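Soluble lytic murein transglycosylase (Escherichia coli, PDB 1QSA) cleaves the glycosidic bonds between N-acetylmuramic acid and N-acetylglucosamine in peptidoglycan, leaving a 1,6-anhydro bond in the muramic acid residue. Local coordinates at residues 251-263 against 274-287. Residues are numbered along the deposited sequence; the frame is centred on the assembly and turned at random.
Sequences IQELRDIVAWRLM and WRDDAIMRSQSTSL. With SO4 (sulfate ion), chain D.
Gln252, Asp256 and Ser282 form a polar cluster at one end of the contact. With its chain bent at chi2 (55°), Gln252 carries NE2 to the last turn of helix 269-280, where it donates to Ala278 O (3.0 Å) and also to Asp256 OD1 of its own helix. Ser282 OG donates to the same OD1 at 3.0 Å, from the opposite face of the carboxylate, and accepts from Ser284 N in an ST turn; the carboxylate is thus tied to the turn joining helices 269-280 and 285-298. Ser284 N-caps the next helix, accepting from Leu287 N, and together with Thr285 and Ser286 holds a sulfate ion, probably from the crystallisation liquor, at that helix start. At the far end Arg275 NH1 reaches Leu262 O in a nearly straight bond (2.9 Å), the oxygen lying in the guanidinium plane, while NE and NH2 grip Asp276 side-on.

The guanidinium groups of Arg255 and Arg281 stack with centres 3.6 Å apart and planes at 27°; Arg255 NH1 donates to Gln252 OE1, while the salt bridge of Arg281 to Asp277 OD2 probably offsets part of the like charge.

Apolar packing fills the middle. Leu287 CD1 sits over the five-membered ring of Trp260, 3.8 Å from its centroid, a CH-pi contact, and also meets Ala259 CB and Met263 CE. Val258 CG1 approaches Trp274 CZ3 obliquely at 3.5 Å, with Leu262 CD1 near CE3.

The axes of 251-260 and 274-280 approach to 9.1 Å at 133°, obliquely antiparallel; their parent helices, 248-260 and 269-280, are successive members of the alpha-superhelix. Phe222 of helix 212-228 and Arg234 of helix 230-243 adjoin Val258, and helix 285-298 continues the array.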
ATOM      1  N   ILE A 251      15.624   0.502  28.383  1.00 21.62           N
ATOM      2  CA  ILE A 251      15.412   1.889  28.784  1.00 21.86           C
ATOM      3  C   ILE A 251      15.550   2.803  27.561  1.00 21.21           C
ATOM      4  O   ILE A 251      14.751   3.735  27.378  1.00 20.88           O
ATOM      5  CB  ILE A 251      16.404   2.324  29.893  1.00 22.63           C
ATOM      6  CG1 ILE A 251      16.180   1.483  31.157  1.00 22.93           C
ATOM      7  CG2 ILE A 251      16.216   3.804  30.228  1.00 21.34           C
ATOM      8  CD1 ILE A 251      17.221   1.718  32.272  1.00 23.47           C
ATOM      9  N   GLN A 252      16.521   2.513  26.698  1.00 21.17           N
ATOM     10  CA  GLN A 252      16.711   3.330  25.497  1.00 21.94           C
ATOM     11  C   GLN A 252      15.510   3.213  24.565  1.00 21.65           C
ATOM     12  O   GLN A 252      15.154   4.185  23.904  1.00 21.34           O
ATOM     13  CB  GLN A 252      18.002   2.974  24.750  1.00 21.90           C
ATOM     14  CG  GLN A 252      18.339   3.941  23.579  1.00 23.72           C
ATOM     15  CD  GLN A 252      18.416   5.417  23.998  1.00 24.93           C
ATOM     16  OE1 GLN A 252      18.922   5.750  25.072  1.00 23.99           O
ATOM     17  NE2 GLN A 252      17.915   6.308  23.138  1.00 22.04           N
ATOM     18  N   GLU A 253      14.882   2.036  24.512  1.00 20.31           N
ATOM     19  CA  GLU A 253      13.703   1.874  23.665  1.00 19.31           C
ATOM     20  C   GLU A 253      12.621   2.812  24.178  1.00 18.11           C
ATOM     21  O   GLU A 253      11.909   3.447  23.390  1.00 16.94           O
ATOM     22  CB  GLU A 253      13.159   0.435  23.661  1.00 19.06           C
ATOM     23  CG  GLU A 253      11.890   0.339  22.784  1.00 22.03           C
ATOM     24  CD  GLU A 253      11.159  -1.003  22.815  1.00 25.17           C
ATOM     25  OE1 GLU A 253      11.342  -1.783  23.766  1.00 22.74           O
ATOM     26  OE2 GLU A 253      10.364  -1.252  21.877  1.00 24.33           O
ATOM     27  N   LEU A 254      12.498   2.915  25.502  1.00 16.88           N
ATOM     28  CA  LEU A 254      11.495   3.804  26.077  1.00 16.47           C
ATOM     29  C   LEU A 254      11.822   5.261  25.717  1.00 16.56           C
ATOM     30  O   LEU A 254      10.924   6.044  25.418  1.00 16.13           O
ATOM     31  CB  LEU A 254      11.420   3.652  27.598  1.00 16.60           C
ATOM     32  CG  LEU A 254      11.027   2.280  28.147  1.00 17.06           C
ATOM     33  CD1 LEU A 254      10.824   2.410  29.649  1.00 17.61           C
ATOM     34  CD2 LEU A 254       9.738   1.767  27.479  1.00 17.25           C
ATOM     35  N   ARG A 255      13.107   5.613  25.762  1.00 17.95           N
ATOM     36  CA  ARG A 255      13.527   6.974  25.415  1.00 17.85           C
ATOM     37  C   ARG A 255      13.183   7.269  23.960  1.00 18.08           C
ATOM     38  O   ARG A 255      12.676   8.344  23.657  1.00 16.04           O
ATOM     39  CB  ARG A 255      15.031   7.161  25.616  1.00 19.86           C
ATOM     40  CG  ARG A 255      15.462   7.252  27.064  1.00 21.22           C
ATOM     41  CD  ARG A 255      16.882   7.795  27.159  1.00 25.14           C
ATOM     42  NE  ARG A 255      17.412   7.620  28.507  1.00 26.13           N
ATOM     43  CZ  ARG A 255      18.268   6.663  28.848  1.00 26.78           C
ATOM     44  NH1 ARG A 255      18.719   5.810  27.939  1.00 28.20           N
ATOM     45  NH2 ARG A 255      18.681   6.566  30.101  1.00 27.77           N
ATOM     46  N   ASP A 256      13.435   6.299  23.076  1.00 18.26           N
ATOM     47  CA  ASP A 256      13.147   6.447  21.641  1.00 18.28           C
ATOM     48  C   ASP A 256      11.662   6.712  21.413  1.00 18.01           C
ATOM     49  O   ASP A 256      11.284   7.562  20.603  1.00 15.82           O
ATOM     50  CB  ASP A 256      13.542   5.181  20.857  1.00 19.75           C
ATOM     51  CG  ASP A 256      15.046   4.991  20.721  1.00 20.13           C
ATOM     52  OD1 ASP A 256      15.838   5.856  21.142  1.00 20.54           O
ATOM     53  OD2 ASP A 256      15.443   3.945  20.176  1.00 23.42           O
ATOM     54  N   ILE A 257      10.825   5.943  22.110  1.00 16.64           N
ATOM     55  CA  ILE A 257       9.376   6.068  22.004  1.00 15.64           C
ATOM     56  C   ILE A 257       8.915   7.495  22.324  1.00 16.72           C
ATOM     57  O   ILE A 257       8.128   8.084  21.577  1.00 17.09           O
ATOM     58  CB  ILE A 257       8.687   5.043  22.931  1.00 15.09           C
ATOM     59  CG1 ILE A 257       8.822   3.642  22.325  1.00 16.06           C
ATOM     60  CG2 ILE A 257       7.224   5.410  23.177  1.00 16.13           C
ATOM     61  CD1 ILE A 257       8.516   2.528  23.301  1.00 13.19           C
ATOM     62  N   VAL A 258       9.448   8.062  23.403  1.00 16.92           N
ATOM     63  CA  VAL A 258       9.080   9.417  23.804  1.00 17.70           C
ATOM     64  C   VAL A 258       9.628  10.464  22.837  1.00 17.94           C
ATOM     65  O   VAL A 258       8.908  11.390  22.449  1.00 15.90           O
ATOM     66  CB  VAL A 258       9.541   9.705  25.246  1.00 18.27           C
ATOM     67  CG1 VAL A 258       9.335  11.183  25.596  1.00 16.59           C
ATOM     68  CG2 VAL A 258       8.750   8.840  26.212  1.00 18.88           C
ATOM     69  N   ALA A 259      10.878  10.286  22.412  1.00 17.73           N
ATOM     70  CA  ALA A 259      11.529  11.221  21.489  1.00 19.32           C
ATOM     71  C   ALA A 259      10.730  11.401  20.203  1.00 19.32           C
ATOM     72  O   ALA A 259      10.664  12.505  19.660  1.00 19.38           O
ATOM     73  CB  ALA A 259      12.951  10.769  21.184  1.00 18.33           C
ATOM     74  N   TRP A 260      10.133  10.314  19.709  1.00 18.21           N
ATOM     75  CA  TRP A 260       9.304  10.361  18.508  1.00 19.99           C
ATOM     76  C   TRP A 260       8.125  11.302  18.678  1.00 21.20           C
ATOM     77  O   TRP A 260       7.614  11.855  17.700  1.00 21.54           O
ATOM     78  CB  TRP A 260       8.722   8.974  18.205  1.00 20.34           C
ATOM     79  CG  TRP A 260       9.543   8.157  17.283  1.00 20.24           C
ATOM     80  CD1 TRP A 260      10.294   7.066  17.601  1.00 19.75           C
ATOM     81  CD2 TRP A 260       9.704   8.363  15.874  1.00 19.10           C
ATOM     82  NE1 TRP A 260      10.921   6.578  16.474  1.00 20.33           N
ATOM     83  CE2 TRP A 260      10.576   7.355  15.403  1.00 19.25           C
ATOM     84  CE3 TRP A 260       9.195   9.297  14.967  1.00 20.27           C
ATOM     85  CZ2 TRP A 260      10.950   7.256  14.062  1.00 19.88           C
ATOM     86  CZ3 TRP A 260       9.569   9.198  13.623  1.00 22.25           C
ATOM     87  CH2 TRP A 260      10.439   8.184  13.191  1.00 19.68           C
ATOM     88  N   ARG A 261       7.647  11.416  19.917  1.00 20.60           N
ATOM     89  CA  ARG A 261       6.491  12.247  20.225  1.00 20.35           C
ATOM     90  C   ARG A 261       6.844  13.680  20.627  1.00 20.11           C
ATOM     91  O   ARG A 261       5.963  14.452  20.990  1.00 19.76           O
ATOM     92  CB  ARG A 261       5.631  11.598  21.322  1.00 21.78           C
ATOM     93  CG  ARG A 261       5.323  10.111  21.133  1.00 24.60           C
ATOM     94  CD  ARG A 261       4.823   9.778  19.734  1.00 31.36           C
ATOM     95  NE  ARG A 261       3.637  10.532  19.351  1.00 35.05           N
ATOM     96  CZ  ARG A 261       2.826  10.180  18.357  1.00 39.91           C
ATOM     97  NH1 ARG A 261       3.056   9.065  17.671  1.00 41.33           N
ATOM     98  NH2 ARG A 261       1.768  10.926  18.067  1.00 41.65           N
ATOM     99  N   LEU A 262       8.126  14.023  20.582  1.00 19.40           N
ATOM    100  CA  LEU A 262       8.571  15.375  20.937  1.00 19.92           C
ATOM    101  C   LEU A 262       9.138  16.080  19.704  1.00 20.03           C
ATOM    102  O   LEU A 262      10.043  16.901  19.810  1.00 20.38           O
ATOM    103  CB  LEU A 262       9.613  15.318  22.055  1.00 18.57           C
ATOM    104  CG  LEU A 262       9.082  14.847  23.416  1.00 19.31           C
ATOM    105  CD1 LEU A 262      10.219  14.693  24.413  1.00 19.38           C
ATOM    106  CD2 LEU A 262       8.031  15.823  23.930  1.00 18.50           C
ATOM    107  N   MET A 263       8.595  15.728  18.540  1.00 22.79           N
ATOM    108  CA  MET A 263       9.014  16.286  17.255  1.00 26.51           C
ATOM    109  C   MET A 263       8.148  17.453  16.798  1.00 28.75           C
ATOM    110  O   MET A 263       8.353  17.977  15.700  1.00 29.53           O
ATOM    111  CB  MET A 263       8.968  15.209  16.168  1.00 26.78           C
ATOM    112  CG  MET A 263      10.017  14.130  16.320  1.00 28.06           C
ATOM    113  SD  MET A 263      11.680  14.817  16.295  1.00 27.15           S
ATOM    114  CE  MET A 263      12.642  13.350  16.590  1.00 25.17           C
ATOM    115  N   TRP A 274      15.959  17.195  26.430  1.00 21.56           N
ATOM    116  CA  TRP A 274      15.822  15.796  26.823  1.00 20.61           C
ATOM    117  C   TRP A 274      15.737  14.932  25.565  1.00 18.92           C
ATOM    118  O   TRP A 274      16.394  13.903  25.467  1.00 19.37           O
ATOM    119  CB  TRP A 274      14.556  15.614  27.666  1.00 20.75           C
ATOM    120  CG  TRP A 274      14.421  14.238  28.245  1.00 22.99           C
ATOM    121  CD1 TRP A 274      14.857  13.821  29.468  1.00 22.96           C
ATOM    122  CD2 TRP A 274      13.843  13.088  27.606  1.00 22.96           C
ATOM    123  NE1 TRP A 274      14.601  12.478  29.630  1.00 23.11           N
ATOM    124  CE2 TRP A 274      13.978  12.003  28.505  1.00 24.38           C
ATOM    125  CE3 TRP A 274      13.232  12.864  26.363  1.00 23.65           C
ATOM    126  CZ2 TRP A 274      13.525  10.708  28.199  1.00 22.76           C
ATOM    127  CZ3 TRP A 274      12.780  11.572  26.055  1.00 23.47           C
ATOM    128  CH2 TRP A 274      12.933  10.516  26.974  1.00 22.33           C
ATOM    129  N   ARG A 275      14.928  15.371  24.606  1.00 20.48           N
ATOM    130  CA  ARG A 275      14.740  14.652  23.342  1.00 19.91           C
ATOM    131  C   ARG A 275      16.058  14.480  22.603  1.00 20.51           C
ATOM    132  O   ARG A 275      16.390  13.383  22.162  1.00 18.77           O
ATOM    133  CB  ARG A 275      13.751  15.398  22.441  1.00 19.21           C
ATOM    134  CG  ARG A 275      13.593  14.811  21.038  1.00 18.59           C
ATOM    135  CD  ARG A 275      13.020  15.839  20.065  1.00 19.83           C
ATOM    136  NE  ARG A 275      13.966  16.937  19.878  1.00 19.80           N
ATOM    137  CZ  ARG A 275      13.641  18.222  19.727  1.00 21.09           C
ATOM    138  NH1 ARG A 275      12.375  18.618  19.698  1.00 20.36           N
ATOM    139  NH2 ARG A 275      14.606  19.116  19.584  1.00 20.62           N
ATOM    140  N   ASP A 276      16.829  15.560  22.477  1.00 19.63           N
ATOM    141  CA  ASP A 276      18.096  15.467  21.763  1.00 20.85           C
ATOM    142  C   ASP A 276      19.134  14.604  22.451  1.00 21.98           C
ATOM    143  O   ASP A 276      19.967  13.972  21.782  1.00 21.44           O
ATOM    144  CB  ASP A 276      18.634  16.857  21.404  1.00 20.51           C
ATOM    145  CG  ASP A 276      17.794  17.539  20.330  1.00 22.34           C
ATOM    146  OD1 ASP A 276      16.919  16.877  19.727  1.00 21.49           O
ATOM    147  OD2 ASP A 276      17.993  18.740  20.082  1.00 21.63           O
ATOM    148  N   ASP A 277      19.092  14.566  23.781  1.00 22.74           N
ATOM    149  CA  ASP A 277      20.015  13.723  24.532  1.00 23.68           C
ATOM    150  C   ASP A 277      19.605  12.270  24.259  1.00 22.90           C
ATOM    151  O   ASP A 277      20.455  11.417  24.011  1.00 23.40           O
ATOM    152  CB  ASP A 277      19.939  14.025  26.035  1.00 26.60           C
ATOM    153  CG  ASP A 277      20.716  13.013  26.878  1.00 30.24           C
ATOM    154  OD1 ASP A 277      21.954  13.158  27.014  1.00 32.36           O
ATOM    155  OD2 ASP A 277      20.088  12.063  27.402  1.00 33.51           O
ATOM    156  N   ALA A 278      18.299  12.010  24.266  1.00 22.14           N
ATOM    157  CA  ALA A 278      17.782  10.665  23.998  1.00 22.18           C
ATOM    158  C   ALA A 278      18.182  10.196  22.599  1.00 22.00           C
ATOM    159  O   ALA A 278      18.677   9.077  22.432  1.00 22.30           O
ATOM    160  CB  ALA A 278      16.267  10.629  24.157  1.00 20.96           C
ATOM    161  N   ILE A 279      18.034  11.070  21.602  1.00 21.22           N
ATOM    162  CA  ILE A 279      18.389  10.695  20.234  1.00 20.31           C
ATOM    163  C   ILE A 279      19.894  10.474  20.073  1.00 21.55           C
ATOM    164  O   ILE A 279      20.311   9.603  19.311  1.00 20.32           O
ATOM    165  CB  ILE A 279      17.846  11.699  19.191  1.00 19.76           C
ATOM    166  CG1 ILE A 279      16.324  11.807  19.323  1.00 20.47           C
ATOM    167  CG2 ILE A 279      18.152  11.202  17.775  1.00 20.24           C
ATOM    168  CD1 ILE A 279      15.713  12.906  18.500  1.00 21.53           C
ATOM    169  N   MET A 280      20.702  11.233  20.814  1.00 22.76           N
ATOM    170  CA  MET A 280      22.161  11.083  20.766  1.00 25.50           C
ATOM    171  C   MET A 280      22.582   9.693  21.255  1.00 25.89           C
ATOM    172  O   MET A 280      23.588   9.149  20.803  1.00 25.78           O
ATOM    173  CB  MET A 280      22.852  12.153  21.627  1.00 26.92           C
ATOM    174  CG  MET A 280      22.909  13.542  20.996  1.00 30.49           C
ATOM    175  SD  MET A 280      23.900  13.566  19.484  1.00 34.87           S
ATOM    176  CE  MET A 280      25.571  13.495  20.159  1.00 35.68           C
ATOM    177  N   ARG A 281      21.784   9.122  22.156  1.00 26.37           N
ATOM    178  CA  ARG A 281      22.043   7.799  22.715  1.00 26.57           C
ATOM    179  C   ARG A 281      21.291   6.680  21.988  1.00 26.22           C
ATOM    180  O   ARG A 281      21.378   5.511  22.370  1.00 26.68           O
ATOM    181  CB  ARG A 281      21.651   7.783  24.193  1.00 29.58           C
ATOM    182  CG  ARG A 281      22.479   8.704  25.056  1.00 33.82           C
ATOM    183  CD  ARG A 281      22.410   8.286  26.517  1.00 40.72           C
ATOM    184  NE  ARG A 281      21.422   9.041  27.282  1.00 43.45           N
ATOM    185  CZ  ARG A 281      21.151   8.821  28.566  1.00 46.31           C
ATOM    186  NH1 ARG A 281      21.772   7.850  29.229  1.00 47.18           N
ATOM    187  NH2 ARG A 281      20.242   9.559  29.186  1.00 48.24           N
ATOM    188  N   SER A 282      20.565   7.040  20.937  1.00 24.87           N
ATOM    189  CA  SER A 282      19.773   6.074  20.180  1.00 23.83           C
ATOM    190  C   SER A 282      20.518   5.301  19.100  1.00 23.68           C
ATOM    191  O   SER A 282      21.534   5.753  18.569  1.00 24.38           O
ATOM    192  CB  SER A 282      18.563   6.771  19.553  1.00 23.24           C
ATOM    193  OG  SER A 282      17.732   5.839  18.878  1.00 21.83           O
ATOM    194  N   GLN A 283      19.991   4.118  18.794  1.00 23.62           N
ATOM    195  CA  GLN A 283      20.528   3.251  17.755  1.00 23.23           C
ATOM    196  C   GLN A 283      19.514   3.205  16.607  1.00 22.44           C
ATOM    197  O   GLN A 283      19.745   2.552  15.583  1.00 23.26           O
ATOM    198  CB  GLN A 283      20.735   1.823  18.294  1.00 27.81           C
ATOM    199  CG  GLN A 283      21.674   1.704  19.492  1.00 33.78           C
ATOM    200  CD  GLN A 283      23.048   2.253  19.200  1.00 37.94           C
ATOM    201  OE1 GLN A 283      23.612   2.010  18.127  1.00 39.86           O
ATOM    202  NE2 GLN A 283      23.595   3.012  20.147  1.00 41.22           N
ATOM    203  N   SER A 284      18.387   3.894  16.787  1.00 19.95           N
ATOM    204  CA  SER A 284      17.323   3.917  15.791  1.00 17.76           C
ATOM    205  C   SER A 284      17.591   4.830  14.601  1.00 16.46           C
ATOM    206  O   SER A 284      17.579   6.060  14.737  1.00 15.12           O
ATOM    207  CB  SER A 284      15.995   4.315  16.452  1.00 18.04           C
ATOM    208  OG  SER A 284      14.961   4.430  15.495  1.00 18.35           O
ATOM    209  N   THR A 285      17.792   4.227  13.435  1.00 16.22           N
ATOM    210  CA  THR A 285      18.017   4.982  12.211  1.00 16.54           C
ATOM    211  C   THR A 285      16.826   5.882  11.864  1.00 16.48           C
ATOM    212  O   THR A 285      17.001   7.060  11.545  1.00 15.98           O
ATOM    213  CB  THR A 285      18.289   4.045  11.030  1.00 17.91           C
ATOM    214  OG1 THR A 285      19.556   3.410  11.226  1.00 20.22           O
ATOM    215  CG2 THR A 285      18.313   4.815   9.712  1.00 16.62           C
ATOM    216  N   SER A 286      15.613   5.339  11.945  1.00 16.24           N
ATOM    217  CA  SER A 286      14.430   6.126  11.602  1.00 16.22           C
ATOM    218  C   SER A 286      14.240   7.331  12.527  1.00 15.65           C
ATOM    219  O   SER A 286      13.838   8.388  12.063  1.00 14.55           O
ATOM    220  CB  SER A 286      13.172   5.242  11.558  1.00 18.25           C
ATOM    221  OG  SER A 286      12.948   4.634  12.813  1.00 20.95           O
ATOM    222  N   LEU A 287      14.573   7.182  13.811  1.00 15.54           N
ATOM    223  CA  LEU A 287      14.452   8.291  14.763  1.00 15.11           C
ATOM    224  C   LEU A 287      15.455   9.406  14.432  1.00 15.10           C
ATOM    225  O   LEU A 287      15.107  10.588  14.438  1.00 15.49           O
ATOM    226  CB  LEU A 287      14.661   7.797  16.191  1.00 15.70           C
ATOM    227  CG  LEU A 287      14.594   8.846  17.314  1.00 16.65           C
ATOM    228  CD1 LEU A 287      13.257   9.614  17.301  1.00 18.12           C
ATOM    229  CD2 LEU A 287      14.818   8.143  18.651  1.00 18.36           C
TER
HETATM  230  S   SO4 D 703      15.146   1.532  13.217  1.00 34.28           S
HETATM  231  O1  SO4 D 703      14.829   2.518  12.171  1.00 32.42           O
HETATM  232  O2  SO4 D 703      16.619   1.401  13.327  1.00 35.40           O
HETATM  233  O3  SO4 D 703      14.582   1.943  14.515  1.00 32.04           O
HETATM  234  O4  SO4 D 703      14.567   0.227  12.845  1.00 36.64           O
HETATM  235  O   HOH W   1      17.846   2.650  20.124  1.00 23.50           O
HETATM  236  O   HOH W   2      12.517   4.192  16.681  1.00 33.57           O